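Local coordinates for putative pyridoxal phosphate-dependent transferase (Clostridium difficile, PDB 4DQ6), which binds pyridoxal-5'-phosphate and belongs to the class I and II aminotransferase family, its precise reaction being unassigned, at residues S75-L80 against E91-S96; Y29-L34 against I345-G350; E156-K161 against K187-I192. One frame throughout, in Å; residues are numbered along the deposited sequence.

Contact 1: residues S75-L80 against E91-S96; sequences SIVNWL and EWLIYS
Leu93 points its two methyls at helix 70-84, and CD1 does most of the touching. Its nearest partner is Ile76 CG2, 3.9 Å from Leu93 CD1, while Val77 CG2 stands 4.1 Å from the same methyl. Leu93 CD2 comes to 4.2 Å of Ile76 CG2, which therefore faces both ends of the leucine fork. Leu93 is nearly extended, with CD1 trans to CA (chi2 163°), so this methyl projects furthest from the strand. In Ile76 the longer CG1 arm lies beside the backbone N (chi1 -64°), and the anti branch CG2 meets the leucine. Val77 lends a single branch, CG2, which lies beside its own backbone N. Both pairs of side chains approach at a slant, and all the partners are aliphatic carbon. The CA atoms of Ile76 and Leu93 are still 9.0 Å apart, so the side chains bridge the gap. Strand 93-96 is the edge, within this chain, of the seven-stranded mixed sheet characteristic of fold type I PLP enzymes. Helix 70-84 covers one face there, with Ile76 and Leu93 both meeting Tyr249 of the adjoining antiparallel strand 248-251; helix 255-267 receives Ile94 on the other face.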
ATOM      1  N   SER A  75     -15.900 -13.064   3.727  1.00 17.24           N
ATOM      2  CA  SER A  75     -14.992 -14.053   4.246  1.00 16.78           C
ATOM      3  C   SER A  75     -14.457 -13.669   5.618  1.00 16.19           C
ATOM      4  O   SER A  75     -14.232 -14.539   6.476  1.00 16.73           O
ATOM      5  CB  SER A  75     -13.827 -14.338   3.260  1.00 17.16           C
ATOM      6  OG  SER A  75     -12.843 -13.330   3.214  1.00 17.34           O
ATOM      7  N   ILE A  76     -14.201 -12.362   5.783  1.00 16.24           N
ATOM      8  CA  ILE A  76     -13.731 -11.842   7.053  1.00 15.91           C
ATOM      9  C   ILE A  76     -14.821 -11.970   8.140  1.00 15.82           C
ATOM     10  O   ILE A  76     -14.568 -12.461   9.239  1.00 15.55           O
ATOM     11  CB  ILE A  76     -13.272 -10.382   6.931  1.00 15.64           C
ATOM     12  CG1 ILE A  76     -12.057 -10.313   5.986  1.00 15.11           C
ATOM     13  CG2 ILE A  76     -12.960  -9.777   8.305  1.00 15.22           C
ATOM     14  CD1 ILE A  76     -11.673  -8.895   5.542  1.00 14.85           C
ATOM     15  N   VAL A  77     -16.009 -11.513   7.838  1.00 17.08           N
ATOM     16  CA  VAL A  77     -17.115 -11.594   8.792  1.00 17.71           C
ATOM     17  C   VAL A  77     -17.308 -13.041   9.227  1.00 17.82           C
ATOM     18  O   VAL A  77     -17.464 -13.341  10.386  1.00 17.46           O
ATOM     19  CB  VAL A  77     -18.435 -11.040   8.186  1.00 19.12           C
ATOM     20  CG1 VAL A  77     -19.634 -11.352   9.089  1.00 20.11           C
ATOM     21  CG2 VAL A  77     -18.290  -9.538   7.923  1.00 18.90           C
ATOM     22  N   ASN A  78     -17.289 -13.964   8.268  1.00 18.25           N
ATOM     23  CA  ASN A  78     -17.481 -15.376   8.586  1.00 19.60           C
ATOM     24  C   ASN A  78     -16.383 -15.974   9.401  1.00 18.15           C
ATOM     25  O   ASN A  78     -16.633 -16.730  10.315  1.00 18.74           O
ATOM     26  CB  ASN A  78     -17.693 -16.155   7.282  1.00 21.21           C
ATOM     27  CG  ASN A  78     -19.001 -15.770   6.614  1.00 24.83           C
ATOM     28  OD1 ASN A  78     -19.929 -15.219   7.285  1.00 29.13           O
ATOM     29  ND2 ASN A  78     -19.114 -16.015   5.307  1.00 27.60           N
ATOM     30  N   TRP A  79     -15.135 -15.617   9.109  1.00 16.25           N
ATOM     31  CA  TRP A  79     -14.002 -16.003   9.996  1.00 15.63           C
ATOM     32  C   TRP A  79     -14.155 -15.555  11.416  1.00 15.77           C
ATOM     33  O   TRP A  79     -14.006 -16.307  12.363  1.00 16.00           O
ATOM     34  CB  TRP A  79     -12.730 -15.405   9.421  1.00 14.78           C
ATOM     35  CG  TRP A  79     -11.493 -15.894  10.104  1.00 14.68           C
ATOM     36  CD1 TRP A  79     -10.680 -15.207  11.002  1.00 14.53           C
ATOM     37  CD2 TRP A  79     -10.782 -17.146   9.835  1.00 14.67           C
ATOM     38  NE1 TRP A  79      -9.607 -15.971  11.355  1.00 14.39           N
ATOM     39  CE2 TRP A  79      -9.601 -17.142  10.652  1.00 15.11           C
ATOM     40  CE3 TRP A  79     -11.039 -18.269   9.036  1.00 15.33           C
ATOM     41  CZ2 TRP A  79      -8.701 -18.219  10.660  1.00 15.36           C
ATOM     42  CZ3 TRP A  79     -10.115 -19.299   9.011  1.00 16.65           C
ATOM     43  CH2 TRP A  79      -8.986 -19.287   9.843  1.00 15.80           C
ATOM     44  N   LEU A  80     -14.463 -14.281  11.616  1.00 16.28           N
ATOM     45  CA  LEU A  80     -14.515 -13.780  12.961  1.00 16.90           C
ATOM     46  C   LEU A  80     -15.643 -14.464  13.755  1.00 16.83           C
ATOM     47  O   LEU A  80     -15.496 -14.690  14.963  1.00 16.58           O
ATOM     48  CB  LEU A  80     -14.730 -12.267  12.954  1.00 17.01           C
ATOM     49  CG  LEU A  80     -13.603 -11.405  12.389  1.00 19.18           C
ATOM     50  CD1 LEU A  80     -13.867  -9.882  12.493  1.00 17.85           C
ATOM     51  CD2 LEU A  80     -12.256 -11.775  12.884  1.00 21.49           C
ATOM     52  N   GLU A  91     -20.190  -3.780   7.073  1.00 19.24           N
ATOM     53  CA  GLU A  91     -20.128  -2.321   6.995  1.00 19.69           C
ATOM     54  C   GLU A  91     -19.132  -1.673   7.951  1.00 18.73           C
ATOM     55  O   GLU A  91     -18.820  -0.508   7.781  1.00 19.17           O
ATOM     56  CB  GLU A  91     -21.517  -1.711   7.272  1.00 22.51           C
ATOM     57  CG  GLU A  91     -22.543  -2.040   6.200  1.00 25.08           C
ATOM     58  CD  GLU A  91     -23.304  -3.338   6.379  1.00 25.96           C
ATOM     59  OE1 GLU A  91     -23.002  -4.194   7.245  1.00 25.01           O
ATOM     60  OE2 GLU A  91     -24.296  -3.486   5.588  1.00 31.19           O
ATOM     61  N   TRP A  92     -18.673  -2.401   8.954  1.00 17.32           N
ATOM     62  CA  TRP A  92     -17.690  -1.900   9.885  1.00 16.81           C
ATOM     63  C   TRP A  92     -16.272  -1.981   9.404  1.00 15.89           C
ATOM     64  O   TRP A  92     -15.361  -1.431  10.087  1.00 16.26           O
ATOM     65  CB  TRP A  92     -17.774  -2.627  11.175  1.00 17.00           C
ATOM     66  CG  TRP A  92     -19.095  -2.560  11.889  1.00 17.43           C
ATOM     67  CD1 TRP A  92     -20.152  -1.730  11.616  1.00 18.54           C
ATOM     68  CD2 TRP A  92     -19.484  -3.342  13.056  1.00 18.25           C
ATOM     69  NE1 TRP A  92     -21.168  -1.925  12.522  1.00 19.18           N
ATOM     70  CE2 TRP A  92     -20.827  -2.886  13.415  1.00 18.86           C
ATOM     71  CE3 TRP A  92     -18.858  -4.296  13.852  1.00 17.99           C
ATOM     72  CZ2 TRP A  92     -21.523  -3.442  14.519  1.00 19.79           C
ATOM     73  CZ3 TRP A  92     -19.569  -4.827  14.952  1.00 19.07           C
ATOM     74  CH2 TRP A  92     -20.857  -4.411  15.260  1.00 19.48           C
ATOM     75  N   LEU A  93     -15.994  -2.625   8.250  1.00 15.16           N
ATOM     76  CA  LEU A  93     -14.643  -2.949   7.860  1.00 14.95           C
ATOM     77  C   LEU A  93     -14.038  -1.923   6.943  1.00 14.02           C
ATOM     78  O   LEU A  93     -14.650  -1.549   5.955  1.00 14.63           O
ATOM     79  CB  LEU A  93     -14.620  -4.307   7.151  1.00 15.82           C
ATOM     80  CG  LEU A  93     -14.890  -5.532   8.004  1.00 16.33           C
ATOM     81  CD1 LEU A  93     -15.258  -6.794   7.217  1.00 16.57           C
ATOM     82  CD2 LEU A  93     -13.713  -5.746   8.944  1.00 16.59           C
ATOM     83  N   ILE A  94     -12.797  -1.516   7.281  1.00 13.66           N
ATOM     84  CA  ILE A  94     -11.960  -0.706   6.397  1.00 13.83           C
ATOM     85  C   ILE A  94     -10.674  -1.467   6.041  1.00 13.28           C
ATOM     86  O   ILE A  94     -10.010  -2.024   6.923  1.00 13.32           O
ATOM     87  CB  ILE A  94     -11.609   0.680   7.007  1.00 14.50           C
ATOM     88  CG1 ILE A  94     -12.921   1.423   7.123  1.00 14.72           C
ATOM     89  CG2 ILE A  94     -10.567   1.430   6.174  1.00 14.92           C
ATOM     90  CD1 ILE A  94     -12.711   2.829   7.671  1.00 15.55           C
ATOM     91  N   TYR A  95     -10.344  -1.493   4.734  1.00 13.22           N
ATOM     92  CA  TYR A  95      -9.075  -2.054   4.239  1.00 13.30           C
ATOM     93  C   TYR A  95      -7.906  -1.172   4.669  1.00 13.87           C
ATOM     94  O   TYR A  95      -7.981   0.057   4.533  1.00 13.89           O
ATOM     95  CB  TYR A  95      -9.101  -2.072   2.711  1.00 14.51           C
ATOM     96  CG  TYR A  95      -7.739  -2.242   2.083  1.00 13.83           C
ATOM     97  CD1 TYR A  95      -7.104  -3.516   2.036  1.00 14.96           C
ATOM     98  CD2 TYR A  95      -7.042  -1.167   1.560  1.00 13.82           C
ATOM     99  CE1 TYR A  95      -5.825  -3.659   1.539  1.00 14.18           C
ATOM    100  CE2 TYR A  95      -5.747  -1.316   1.071  1.00 14.04           C
ATOM    101  CZ  TYR A  95      -5.148  -2.549   1.049  1.00 14.26           C
ATOM    102  OH  TYR A  95      -3.855  -2.683   0.520  1.00 16.37           O
ATOM    103  N   SER A  96      -6.777  -1.779   5.022  1.00 13.21           N
ATOM    104  CA  SER A  96      -5.523  -1.072   5.187  1.00 13.72           C
ATOM    105  C   SER A  96      -4.400  -1.980   4.662  1.00 13.98           C
ATOM    106  O   SER A  96      -4.498  -3.214   4.854  1.00 13.00           O
ATOM    107  CB  SER A  96      -5.316  -0.720   6.636  1.00 14.04           C
ATOM    108  OG  SER A  96      -4.063  -0.052   6.847  1.00 12.65           O
TER

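Contact 2: residues Y29-L34 against I345-G350; sequences YGTNDL and ILVQKG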
ATOM      1  N   TYR A  29      22.458  -6.165  12.100  1.00 30.84           N
ATOM      2  CA  TYR A  29      23.387  -6.992  12.877  1.00 29.31           C
ATOM      3  C   TYR A  29      24.847  -6.808  12.451  1.00 31.81           C
ATOM      4  O   TYR A  29      25.729  -7.325  13.120  1.00 33.09           O
ATOM      5  CB  TYR A  29      23.007  -8.461  12.743  1.00 27.10           C
ATOM      6  CG  TYR A  29      21.627  -8.748  13.298  1.00 24.59           C
ATOM      7  CD1 TYR A  29      21.418  -8.922  14.651  1.00 24.95           C
ATOM      8  CD2 TYR A  29      20.546  -8.836  12.462  1.00 24.27           C
ATOM      9  CE1 TYR A  29      20.154  -9.167  15.142  1.00 23.84           C
ATOM     10  CE2 TYR A  29      19.270  -9.080  12.937  1.00 23.75           C
ATOM     11  CZ  TYR A  29      19.082  -9.249  14.286  1.00 22.85           C
ATOM     12  OH  TYR A  29      17.790  -9.443  14.738  1.00 22.81           O
ATOM     13  N   GLY A  30      25.076  -6.136  11.323  1.00 31.87           N
ATOM     14  CA  GLY A  30      26.434  -5.900  10.847  1.00 35.31           C
ATOM     15  C   GLY A  30      26.896  -6.904   9.811  1.00 36.32           C
ATOM     16  O   GLY A  30      27.958  -6.703   9.191  1.00 37.51           O
ATOM     17  N   THR A  31      26.124  -7.978   9.632  1.00 34.65           N
ATOM     18  CA  THR A  31      26.402  -9.033   8.665  1.00 33.20           C
ATOM     19  C   THR A  31      25.113  -9.745   8.312  1.00 32.89           C
ATOM     20  O   THR A  31      24.182  -9.709   9.096  1.00 31.41           O
ATOM     21  CB  THR A  31      27.433 -10.055   9.192  1.00 34.07           C
ATOM     22  OG1 THR A  31      27.567 -11.127   8.247  1.00 35.94           O
ATOM     23  CG2 THR A  31      27.031 -10.609  10.515  1.00 33.21           C
ATOM     24  N   ASN A  32      25.060 -10.346   7.121  1.00 31.53           N
ATOM     25  CA  ASN A  32      23.961 -11.167   6.650  1.00 31.99           C
ATOM     26  C   ASN A  32      24.240 -12.675   6.798  1.00 30.43           C
ATOM     27  O   ASN A  32      23.378 -13.508   6.526  1.00 31.40           O
ATOM     28  CB  ASN A  32      23.706 -10.863   5.174  1.00 35.11           C
ATOM     29  CG  ASN A  32      22.271 -10.455   4.853  1.00 34.59           C
ATOM     30  OD1 ASN A  32      21.410 -10.143   5.723  1.00 30.89           O
ATOM     31  ND2 ASN A  32      22.014 -10.384   3.544  1.00 38.29           N
ATOM     32  N   ASP A  33      25.452 -13.033   7.210  1.00 29.32           N
ATOM     33  CA  ASP A  33      25.849 -14.410   7.392  0.50 29.31           C
ATOM     34  C   ASP A  33      25.433 -14.950   8.766  1.00 28.06           C
ATOM     35  O   ASP A  33      26.284 -15.325   9.600  1.00 27.55           O
ATOM     36  CB  ASP A  33      27.355 -14.519   7.236  0.50 31.44           C
ATOM     37  CG  ASP A  33      27.783 -15.924   7.039  0.50 33.88           C
ATOM     38  OD1 ASP A  33      26.963 -16.655   6.443  0.50 36.03           O
ATOM     39  OD2 ASP A  33      28.906 -16.292   7.462  0.50 37.43           O
ATOM     40  N   LEU A  34      24.125 -14.939   9.005  1.00 25.12           N
ATOM     41  CA  LEU A  34      23.514 -15.386  10.236  1.00 23.07           C
ATOM     42  C   LEU A  34      22.310 -16.290   9.945  1.00 21.46           C
ATOM     43  O   LEU A  34      21.701 -16.178   8.919  1.00 20.88           O
ATOM     44  CB  LEU A  34      23.042 -14.175  11.041  1.00 22.66           C
ATOM     45  CG  LEU A  34      24.119 -13.157  11.352  1.00 23.55           C
ATOM     46  CD1 LEU A  34      23.383 -11.958  11.929  1.00 23.43           C
ATOM     47  CD2 LEU A  34      25.136 -13.716  12.318  1.00 24.71           C
ATOM     48  N   ILE A 345      27.786 -11.528  21.305  1.00 28.16           N
ATOM     49  CA  ILE A 345      28.131 -12.954  21.270  1.00 28.90           C
ATOM     50  C   ILE A 345      27.136 -13.763  20.440  1.00 26.82           C
ATOM     51  O   ILE A 345      27.513 -14.697  19.803  1.00 26.64           O
ATOM     52  CB  ILE A 345      28.323 -13.631  22.642  1.00 30.34           C
ATOM     53  CG1 ILE A 345      27.064 -13.556  23.522  1.00 30.76           C
ATOM     54  CG2 ILE A 345      29.580 -13.119  23.327  1.00 33.26           C
ATOM     55  CD1 ILE A 345      27.278 -14.206  24.896  1.00 35.82           C
ATOM     56  N   LEU A 346      25.857 -13.390  20.434  1.00 24.58           N
ATOM     57  CA  LEU A 346      24.902 -14.145  19.604  1.00 23.81           C
ATOM     58  C   LEU A 346      25.257 -13.993  18.123  1.00 22.66           C
ATOM     59  O   LEU A 346      25.238 -14.959  17.363  1.00 22.27           O
ATOM     60  CB  LEU A 346      23.480 -13.637  19.881  1.00 22.91           C
ATOM     61  CG  LEU A 346      22.917 -14.056  21.240  1.00 24.91           C
ATOM     62  CD1 LEU A 346      21.677 -13.216  21.664  1.00 24.48           C
ATOM     63  CD2 LEU A 346      22.560 -15.533  21.152  1.00 24.40           C
ATOM     64  N   VAL A 347      25.565 -12.756  17.712  1.00 22.89           N
ATOM     65  CA  VAL A 347      25.924 -12.491  16.310  1.00 23.55           C
ATOM     66  C   VAL A 347      27.319 -13.043  15.946  1.00 24.53           C
ATOM     67  O   VAL A 347      27.460 -13.733  14.952  1.00 25.79           O
ATOM     68  CB  VAL A 347      25.867 -10.998  15.945  1.00 24.01           C
ATOM     69  CG1 VAL A 347      26.386 -10.806  14.520  1.00 24.15           C
ATOM     70  CG2 VAL A 347      24.451 -10.456  16.106  1.00 24.58           C
ATOM     71  N   GLN A 348      28.325 -12.729  16.770  1.00 24.93           N
ATOM     72  CA  GLN A 348      29.731 -12.985  16.426  1.00 26.28           C
ATOM     73  C   GLN A 348      30.089 -14.436  16.636  1.00 26.50           C
ATOM     74  O   GLN A 348      30.760 -15.049  15.797  1.00 26.68           O
ATOM     75  CB  GLN A 348      30.645 -12.080  17.255  1.00 28.16           C
ATOM     76  CG  GLN A 348      30.446 -10.628  16.893  1.00 28.83           C
ATOM     77  CD  GLN A 348      30.992  -9.628  17.903  1.00 29.44           C
ATOM     78  OE1 GLN A 348      31.783  -9.954  18.790  1.00 30.37           O
ATOM     79  NE2 GLN A 348      30.525  -8.377  17.776  1.00 31.77           N
ATOM     80  N   LYS A 349      29.661 -14.988  17.766  1.00 25.51           N
ATOM     81  CA  LYS A 349      29.972 -16.360  18.153  1.00 26.45           C
ATOM     82  C   LYS A 349      28.910 -17.368  17.766  1.00 26.25           C
ATOM     83  O   LYS A 349      29.203 -18.374  17.163  1.00 25.35           O
ATOM     84  CB  LYS A 349      30.288 -16.439  19.655  1.00 27.78           C
ATOM     85  CG  LYS A 349      30.985 -17.734  20.059  1.00 29.83           C
ATOM     86  CD  LYS A 349      31.338 -17.688  21.564  1.00 30.56           C
ATOM     87  CE  LYS A 349      32.207 -18.851  22.020  1.00 33.11           C
ATOM     88  NZ  LYS A 349      31.604 -20.125  21.557  1.00 33.16           N
ATOM     89  N   GLY A 350      27.652 -17.094  18.086  1.00 24.78           N
ATOM     90  CA  GLY A 350      26.555 -17.960  17.639  1.00 24.18           C
ATOM     91  C   GLY A 350      26.261 -17.937  16.148  1.00 23.85           C
ATOM     92  O   GLY A 350      25.856 -18.939  15.575  1.00 24.14           O
TER
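Tyr29 and Val347 bring their CA atoms to 7.0 Å where the chain leaves helix 25-29, and the bend follows at Gly30, whose phi is positive (97°). Val347 inserts both of its branches among three residues of the 29-34 segment. Its CG1 is anti to the backbone N (chi1 174°), which aims it at the turn: it lies 3.8 Å from Tyr29 O, 3.9 Å from Leu34 CD2 and 4.1 Å from Thr31 CG2. The other branch, CG2, sits 3.7 Å from Tyr29 CD1, meeting the ring obliquely. Leu34 CD2 also approaches the carbonyl, at 3.5 Å from Val347 O. In fold type I enzymes the small domain is commonly assembled from C-terminal chain together with an N-terminal part, and the packing of this turn against helix 339-350 is consistent with that. The turn is braced from within: Asp33 N donates to Thr31 OG1 at 3.0 Å, nearly straight at 165°, forming an ST turn, and Asp33 centres an inverse gamma turn. The helix segment widens into a pi-type turn at 346-350, Ile345 O accepting from both Lys349 N and Gly350 N. Beyond the two segments, Tyr29 OH is hydrogen-bonded to Leu354 O, and its ring meets Trp38 edge-to-face.

Contact 3: residues E156-K161 against K187-I192; sequences EDIENK and KKLGDI
Three torsional choices steer Ile158, Glu159 and Leu189 toward the helix interface. In Ile158, CG1 lies beside the backbone N and runs out extended, carrying CD1 across the gap. Leu189 swings CG trans to its backbone N (chi1 173°), which brings the end of a side chain rooted off to one flank closer to the facing helix. Glu159 is folded at chi2 (-80°), and the bend turns its carboxylate over Ile192.

The short segments are almost parallel, their axes 9° apart in N-to-C direction, with a closest approach of 10.9 Å. Across this gap Ile158 CD1 meets Leu189 CD1 at 3.9 Å, the two side chains crossing at roughly a right angle. One turn further along helix 183-195, Ile158 CG2 and Ile192 CG2 stand 4.1 Å apart. Glu159 closes the margin with its aliphatic CG, 4.1 Å from Ile192 CD1, and with OE2, 3.7 Å from Ile192 CG1.

Helix 183-195 is the crossover of a right-handed beta-alpha-beta unit joining the parallel, neighbouring strands 165-171 and 199-203, and Leu189 rests on Phe168 and Leu170 of the first. Helix 155-161 packs next to it, where Ile158 touches Met118 of strand 116-119. Its far flank carries a salt bridge between residues four apart, Lys161 NZ to Asp157 OD2 at 2.7 Å, received on the syn lone pair. Ser141 OG and Ile140 O hold this pair at the end of strand 137-140.

The pairs Ile158–Leu189, Ile158–Ile192 and Glu159–Ile192 are dispersive, without directed bonds, although a Lys188–Tyr155 cation-pi contact joins the same two helices. The charged group touching across the two segments is the Glu159 carboxylate; its OE1 is hydrogen-bonded to His196 NE2, which would hold its orientation and probably offset part of the cost of resting OE2 on hydrocarbon.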
ATOM      1  N   GLU A 156      -3.045  -0.925  38.565  1.00 26.57           N
ATOM      2  CA  GLU A 156      -2.776   0.228  39.411  1.00 29.62           C
ATOM      3  C   GLU A 156      -1.955   1.255  38.640  1.00 28.51           C
ATOM      4  O   GLU A 156      -2.231   2.448  38.723  1.00 30.08           O
ATOM      5  CB  GLU A 156      -2.022  -0.183  40.706  1.00 33.22           C
ATOM      6  CG  GLU A 156      -1.800   0.934  41.721  1.00 39.35           C
ATOM      7  CD  GLU A 156      -1.011   0.489  42.956  1.00 42.05           C
ATOM      8  OE1 GLU A 156      -1.256   1.035  44.050  1.00 50.28           O
ATOM      9  OE2 GLU A 156      -0.146  -0.405  42.820  1.00 44.42           O
ATOM     10  N   ASP A 157      -0.932   0.806  37.912  1.00 26.32           N
ATOM     11  CA  ASP A 157      -0.066   1.737  37.179  1.00 26.26           C
ATOM     12  C   ASP A 157      -0.836   2.458  36.076  1.00 26.03           C
ATOM     13  O   ASP A 157      -0.673   3.688  35.897  1.00 23.66           O
ATOM     14  CB  ASP A 157       1.164   1.022  36.618  1.00 26.21           C
ATOM     15  CG  ASP A 157       2.178   1.958  36.056  1.00 27.17           C
ATOM     16  OD1 ASP A 157       2.800   2.755  36.823  1.00 30.25           O
ATOM     17  OD2 ASP A 157       2.325   1.941  34.820  1.00 28.08           O
ATOM     18  N   ILE A 158      -1.694   1.708  35.371  1.00 24.49           N
ATOM     19  CA  ILE A 158      -2.558   2.250  34.304  1.00 24.95           C
ATOM     20  C   ILE A 158      -3.433   3.355  34.894  1.00 27.79           C
ATOM     21  O   ILE A 158      -3.454   4.495  34.394  1.00 29.32           O
ATOM     22  CB  ILE A 158      -3.501   1.201  33.749  1.00 23.09           C
ATOM     23  CG1 ILE A 158      -2.697   0.135  32.979  1.00 21.88           C
ATOM     24  CG2 ILE A 158      -4.471   1.821  32.776  1.00 24.55           C
ATOM     25  CD1 ILE A 158      -3.506  -1.068  32.464  1.00 21.94           C
ATOM     26  N   GLU A 159      -4.121   3.030  35.990  1.00 28.14           N
ATOM     27  CA  GLU A 159      -4.931   4.028  36.726  1.00 30.45           C
ATOM     28  C   GLU A 159      -4.136   5.263  37.126  1.00 30.35           C
ATOM     29  O   GLU A 159      -4.621   6.425  36.965  1.00 30.23           O
ATOM     30  CB  GLU A 159      -5.492   3.379  37.991  1.00 33.51           C
ATOM     31  CG  GLU A 159      -6.760   2.584  37.777  1.00 37.56           C
ATOM     32  CD  GLU A 159      -8.011   3.459  37.701  1.00 41.68           C
ATOM     33  OE1 GLU A 159      -7.916   4.701  37.741  1.00 48.19           O
ATOM     34  OE2 GLU A 159      -9.108   2.877  37.585  1.00 47.64           O
ATOM     35  N   ASN A 160      -2.924   5.041  37.619  1.00 29.58           N
ATOM     36  CA  ASN A 160      -2.075   6.125  38.118  0.50 31.68           C
ATOM     37  C   ASN A 160      -1.627   7.086  37.004  1.00 32.01           C
ATOM     38  O   ASN A 160      -1.335   8.246  37.238  1.00 32.19           O
ATOM     39  CB  ASN A 160      -0.831   5.546  38.782  1.00 32.34           C
ATOM     40  CG  ASN A 160      -1.016   5.304  40.275  0.50 34.44           C
ATOM     41  OD1 ASN A 160      -2.146   5.339  40.762  0.50 35.23           O
ATOM     42  ND2 ASN A 160       0.059   4.950  40.981  0.50 35.33           N
ATOM     43  N   LYS A 161      -1.554   6.567  35.783  1.00 29.20           N
ATOM     44  CA  LYS A 161      -1.037   7.314  34.636  1.00 30.74           C
ATOM     45  C   LYS A 161      -2.119   7.715  33.625  1.00 30.90           C
ATOM     46  O   LYS A 161      -1.779   8.287  32.588  1.00 31.38           O
ATOM     47  CB  LYS A 161       0.061   6.508  33.916  1.00 29.36           C
ATOM     48  CG  LYS A 161       1.305   6.182  34.719  1.00 29.86           C
ATOM     49  CD  LYS A 161       2.300   5.347  33.917  1.00 29.39           C
ATOM     50  CE  LYS A 161       3.518   4.964  34.722  1.00 29.91           C
ATOM     51  NZ  LYS A 161       4.225   3.761  34.195  1.00 30.37           N
ATOM     52  N   LYS A 187     -11.766  -7.344  30.620  1.00 18.85           N
ATOM     53  CA  LYS A 187     -12.838  -6.563  31.287  1.00 20.00           C
ATOM     54  C   LYS A 187     -12.268  -5.551  32.229  1.00 20.00           C
ATOM     55  O   LYS A 187     -12.723  -4.419  32.259  1.00 20.04           O
ATOM     56  CB  LYS A 187     -13.728  -7.487  32.091  1.00 22.70           C
ATOM     57  CG  LYS A 187     -14.670  -8.284  31.227  1.00 25.41           C
ATOM     58  CD  LYS A 187     -15.378  -9.357  32.068  1.00 29.70           C
ATOM     59  CE  LYS A 187     -16.726  -9.695  31.464  1.00 33.13           C
ATOM     60  NZ  LYS A 187     -17.662 -10.069  32.563  1.00 34.90           N
ATOM     61  N   LYS A 188     -11.272  -5.954  33.009  1.00 18.87           N
ATOM     62  CA  LYS A 188     -10.712  -4.981  33.972  1.00 19.84           C
ATOM     63  C   LYS A 188     -10.102  -3.788  33.250  1.00 19.10           C
ATOM     64  O   LYS A 188     -10.311  -2.640  33.626  1.00 20.34           O
ATOM     65  CB  LYS A 188      -9.731  -5.674  34.898  1.00 20.61           C
ATOM     66  CG  LYS A 188      -9.413  -4.844  36.139  1.00 23.37           C
ATOM     67  CD  LYS A 188      -8.734  -5.728  37.169  1.00 25.62           C
ATOM     68  CE  LYS A 188      -8.035  -4.914  38.222  1.00 27.36           C
ATOM     69  NZ  LYS A 188      -9.015  -4.380  39.190  1.00 29.89           N
ATOM     70  N   LEU A 189      -9.383  -4.019  32.160  1.00 17.18           N
ATOM     71  CA  LEU A 189      -8.798  -2.935  31.365  1.00 17.57           C
ATOM     72  C   LEU A 189      -9.875  -2.076  30.728  1.00 18.60           C
ATOM     73  O   LEU A 189      -9.788  -0.853  30.713  1.00 21.11           O
ATOM     74  CB  LEU A 189      -7.883  -3.502  30.255  1.00 16.60           C
ATOM     75  CG  LEU A 189      -7.303  -2.537  29.214  1.00 16.22           C
ATOM     76  CD1 LEU A 189      -6.437  -1.478  29.953  1.00 17.46           C
ATOM     77  CD2 LEU A 189      -6.627  -3.423  28.103  1.00 15.16           C
ATOM     78  N   GLY A 190     -10.869  -2.712  30.119  1.00 20.15           N
ATOM     79  CA  GLY A 190     -11.822  -1.963  29.341  1.00 20.21           C
ATOM     80  C   GLY A 190     -12.691  -1.115  30.257  1.00 21.37           C
ATOM     81  O   GLY A 190     -13.136  -0.063  29.854  1.00 23.02           O
ATOM     82  N   ASP A 191     -12.906  -1.596  31.474  1.00 22.21           N
ATOM     83  CA  ASP A 191     -13.652  -0.812  32.467  1.00 24.65           C
ATOM     84  C   ASP A 191     -12.906   0.434  32.846  1.00 24.97           C
ATOM     85  O   ASP A 191     -13.509   1.513  32.958  1.00 24.28           O
ATOM     86  CB  ASP A 191     -13.904  -1.660  33.704  1.00 27.28           C
ATOM     87  CG  ASP A 191     -15.030  -2.623  33.515  1.00 29.92           C
ATOM     88  OD1 ASP A 191     -15.779  -2.489  32.517  1.00 33.36           O
ATOM     89  OD2 ASP A 191     -15.195  -3.509  34.398  1.00 33.42           O
ATOM     90  N   ILE A 192     -11.607   0.310  33.068  1.00 23.78           N
ATOM     91  CA  ILE A 192     -10.778   1.483  33.334  1.00 24.62           C
ATOM     92  C   ILE A 192     -10.896   2.505  32.207  1.00 24.81           C
ATOM     93  O   ILE A 192     -11.126   3.674  32.396  1.00 24.70           O
ATOM     94  CB  ILE A 192      -9.295   1.088  33.555  1.00 24.22           C
ATOM     95  CG1 ILE A 192      -9.153   0.312  34.875  1.00 24.17           C
ATOM     96  CG2 ILE A 192      -8.404   2.327  33.614  1.00 24.41           C
ATOM     97  CD1 ILE A 192      -7.776  -0.289  35.078  1.00 23.94           C
TER

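Overall arrangement
Contacts 1 and 3 are both buried and mainly aliphatic, and both involve helices packed on the seven-stranded sheet: contact 1 at its edge strand 93-96, contact 3 over the parallel strands. Their nearest atoms are nonetheless about 17 Å apart, and they share no element. Contact 2 is only partly buried and lies on the other side of the chain's centre from contact 1, about 41 Å between centres; it joins a turn to a late helix, with 310 residues between its segments, and both other contacts are nested within that loop. Contact 1 meets through carbon alone; in contact 2 methyls also rest against backbone carbonyl oxygens, and in contact 3 a carboxylate lies at the margin.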